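Side-chain contacts in threonine synthase (Brucella melitensis bv. 1, PDB 4F4F), which probably catalyses the pyridoxal-phosphate-dependent conversion of O-phospho-L-homoserine and water to L-threonine and phosphate, the last step of threonine biosynthesis: residues 197-200 with 201-205; 288-291 with 292-295. One frame throughout, in Å; residues are numbered along the deposited sequence.

Contact 1. Residues 197-200 with 201-205; sequences GNFD and DCQNL
From N198 the backbone turns straight into the first turn of helix 199-211, where C202 N bonds back to N198 O (3.0 Å) and Q203 N to F199 O. N198 and D201 close this helix start as a capping box. The amide oxygen OD1 of N198 takes the N-H of D201 at 2.8 Å, almost in line with its own C=O. In return D201 OD2 accepts from N198 N at 2.9 Å, on the anti side of the carboxylate and somewhat out of its plane. Amide and carboxylate lie nearly parallel, their planes 14° apart. What puts OD1 there is the N198 side chain's first torsion (chi1 57°), with CG sitting between backbone N and carbonyl carbon. On another side of the helix, the amide of Q203 stacks on the ring of F199, the two planes 24° apart. C202, in the same turn, packs against L168 and I195 of the parallel sheet, so the helix is seated on the strand it follows, 190-196, and on its neighbour 163-170. Nearer the backbone, Q203 CG makes a CH-pi contact over the same ring, 4.0 Å from the F199 centroid.

Contact 2. Residues 288-291 with 292-295; sequences NDIL and SRTL
R293 bends back over the start of its own helix and meets D289 through NE, which donates to D289 OD1 at 2.8 Å in a salt bridge. The carboxylate oxygen lies at the edge of the guanidinium, close to its plane, whereas NE comes to D289 from above the carboxylate plane, 47° out of it; the two flat groups are turned 58° apart. A bend at chi3 (-78°) brings the guanidinium round, and one of its faces then rests on I290, with NH2 3.4 Å from I290 CA. D289 holds the N-cap position of helix 290-297, yet its side chain makes no capping bond: its acid goes to the arginine, while its carbonyl O receives R293 N at 2.8 Å. A water accepts from R293 NH2 and from D289 N, bridging the same two residues, and R293 NH1 is bonded to E301 O in the strand after the helix. T294 lies alongside I290, pointing the same way. Both its N and OG1 donate to I290 O, each at 2.8 Å and from opposite faces of the carbonyl plane, which satisfies the hydroxyl of this buried threonine within the helix. L291 packs against T259 of the pyridoxal-phosphate pocket and against F321.

How the contacts relate
Contact 1 comes first along the chain, at the start of helix 199-211, and contact 2 follows at the start of helix 290-297; their centres are about 27 Å apart and their nearest atoms about 13 Å. Each helix follows a strand of a different sheet: 190-196 in the five-stranded parallel sheet, 278-285 in the six-stranded mixed one. Both belong to the part of the chain related to other pyridoxal-phosphate-dependent enzymes. Neither touches the cofactor, but contact 2 lies nearer: the side chain of L291 is about 7 Å from it, that of F199 in contact 1 about 12 Å. Contact 2 is buried, with L291 close to F262 of the cofactor pocket; contact 1 lies at the surface.

Contact 1. Residues 197-200 with 201-205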
# COMPACT_ATOMS: atom_id res chain seq x y z
N GLY A 197 19.89 -12.43 -11.85
CA GLY A 197 20.45 -11.78 -10.66
C GLY A 197 19.40 -11.83 -9.55
O GLY A 197 18.31 -12.39 -9.72
N ASN A 198 19.74 -11.28 -8.38
CA ASN A 198 18.85 -11.36 -7.23
C ASN A 198 18.01 -10.09 -7.14
O ASN A 198 18.08 -9.22 -8.01
CB ASN A 198 19.65 -11.63 -5.93
CG ASN A 198 20.71 -10.60 -5.67
OD1 ASN A 198 20.57 -9.43 -6.04
ND2 ASN A 198 21.78 -11.02 -5.03
N PHE A 199 17.15 -10.02 -6.13
CA PHE A 199 16.25 -8.88 -5.96
C PHE A 199 17.02 -7.57 -5.83
O PHE A 199 16.66 -6.56 -6.41
CB PHE A 199 15.34 -9.06 -4.74
CG PHE A 199 14.45 -7.87 -4.46
CD1 PHE A 199 13.65 -7.34 -5.46
CD2 PHE A 199 14.41 -7.29 -3.21
CE1 PHE A 199 12.82 -6.27 -5.22
CE2 PHE A 199 13.58 -6.20 -2.95
CZ PHE A 199 12.79 -5.68 -3.96
N ASP A 200 18.11 -7.61 -5.06
CA ASP A 200 18.93 -6.42 -4.90
C ASP A 200 19.44 -5.96 -6.28
O ASP A 200 19.42 -4.75 -6.60
CB ASP A 200 20.10 -6.71 -3.97
CG ASP A 200 20.90 -5.46 -3.66
OD1 ASP A 200 20.34 -4.56 -2.99
OD2 ASP A 200 22.07 -5.37 -4.10
N ASP A 201 19.88 -6.91 -7.11
CA ASP A 201 20.30 -6.58 -8.47
C ASP A 201 19.16 -5.91 -9.27
O ASP A 201 19.40 -4.96 -10.01
CB ASP A 201 20.76 -7.83 -9.24
CG ASP A 201 22.03 -8.43 -8.70
OD1 ASP A 201 22.96 -7.69 -8.32
OD2 ASP A 201 22.08 -9.68 -8.69
N CYS A 202 17.94 -6.42 -9.14
CA CYS A 202 16.80 -5.80 -9.86
C CYS A 202 16.61 -4.34 -9.41
O CYS A 202 16.36 -3.43 -10.22
CB CYS A 202 15.51 -6.62 -9.65
SG CYS A 202 15.60 -8.28 -10.36
N GLN A 203 16.73 -4.12 -8.11
CA GLN A 203 16.58 -2.77 -7.56
C GLN A 203 17.67 -1.82 -8.03
O GLN A 203 17.41 -0.64 -8.26
CB GLN A 203 16.60 -2.85 -6.04
CG GLN A 203 15.33 -3.43 -5.45
CD GLN A 203 15.40 -3.48 -3.95
OE1 GLN A 203 16.34 -4.05 -3.40
NE2 GLN A 203 14.42 -2.89 -3.28
N ASN A 204 18.88 -2.35 -8.17
CA ASN A 204 20.03 -1.56 -8.62
C ASN A 204 19.89 -1.14 -10.08
O ASN A 204 20.22 -0.00 -10.43
CB ASN A 204 21.33 -2.34 -8.37
CG ASN A 204 21.76 -2.31 -6.90
OD1 ASN A 204 21.40 -1.39 -6.19
ND2 ASN A 204 22.54 -3.28 -6.46
N LEU A 205 19.33 -2.01 -10.91
CA LEU A 205 19.05 -1.68 -12.29
C LEU A 205 17.98 -0.61 -12.40
O LEU A 205 18.05 0.27 -13.26
CB LEU A 205 18.63 -2.92 -13.07
CG LEU A 205 19.72 -3.99 -13.21
CD1 LEU A 205 19.03 -5.33 -13.49
CD2 LEU A 205 20.72 -3.64 -14.30

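Contact 2. Residues 288-291 with 292-295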
# COMPACT_ATOMS: atom_id res chain seq x y z
N ASN A 288 10.90 -7.29 12.35
CA ASN A 288 11.45 -6.01 11.92
C ASN A 288 10.57 -4.91 12.51
O ASN A 288 9.59 -4.46 11.91
CB ASN A 288 11.48 -5.95 10.40
CG ASN A 288 12.36 -7.04 9.83
OD1 ASN A 288 13.57 -6.90 9.81
ND2 ASN A 288 11.76 -8.13 9.38
N ASP A 289 10.93 -4.50 13.71
CA ASP A 289 10.01 -3.81 14.59
C ASP A 289 10.43 -2.36 14.86
O ASP A 289 10.07 -1.81 15.91
CB ASP A 289 9.88 -4.62 15.88
CG ASP A 289 11.16 -4.64 16.71
OD1 ASP A 289 12.29 -4.33 16.23
OD2 ASP A 289 11.02 -5.00 17.89
N ILE A 290 11.12 -1.75 13.90
CA ILE A 290 11.53 -0.34 14.03
C ILE A 290 10.39 0.54 14.53
O ILE A 290 10.57 1.34 15.43
CB ILE A 290 12.16 0.23 12.73
CG1 ILE A 290 12.87 1.56 13.04
CG2 ILE A 290 11.15 0.37 11.57
CD1 ILE A 290 13.70 2.03 11.88
N LEU A 291 9.19 0.32 13.99
CA LEU A 291 8.04 1.16 14.36
C LEU A 291 7.60 0.90 15.79
O LEU A 291 7.26 1.83 16.53
CB LEU A 291 6.90 0.99 13.38
CG LEU A 291 7.15 1.44 11.92
CD1 LEU A 291 6.02 0.99 11.00
CD2 LEU A 291 7.30 2.96 11.83
N SER A 292 7.57 -0.36 16.20
CA SER A 292 7.26 -0.69 17.58
C SER A 292 8.32 -0.08 18.53
O SER A 292 7.99 0.57 19.51
CB SER A 292 7.18 -2.22 17.74
OG SER A 292 6.82 -2.55 19.07
N ARG A 293 9.60 -0.27 18.22
CA ARG A 293 10.66 0.32 19.03
C ARG A 293 10.55 1.84 19.08
O ARG A 293 10.85 2.46 20.11
CB ARG A 293 12.04 -0.07 18.54
CG ARG A 293 12.31 -1.57 18.71
CD ARG A 293 13.70 -1.95 18.22
NE ARG A 293 13.87 -2.08 16.76
CZ ARG A 293 14.53 -1.23 15.98
NH1 ARG A 293 15.04 -0.10 16.48
NH2 ARG A 293 14.67 -1.48 14.68
N THR A 294 10.15 2.44 17.96
CA THR A 294 9.98 3.88 17.90
C THR A 294 8.89 4.34 18.84
O THR A 294 9.08 5.29 19.57
CB THR A 294 9.68 4.39 16.45
OG1 THR A 294 10.81 4.10 15.62
CG2 THR A 294 9.42 5.90 16.46
N LEU A 295 7.74 3.68 18.82
CA LEU A 295 6.68 4.08 19.75
C LEU A 295 7.10 3.87 21.23
O LEU A 295 6.71 4.65 22.11
CB LEU A 295 5.34 3.38 19.46
CG LEU A 295 4.39 3.95 18.39
CD1 LEU A 295 3.49 5.01 19.04
CD2 LEU A 295 5.10 4.48 17.14
O HOH W 1 14.21 -4.29 13.81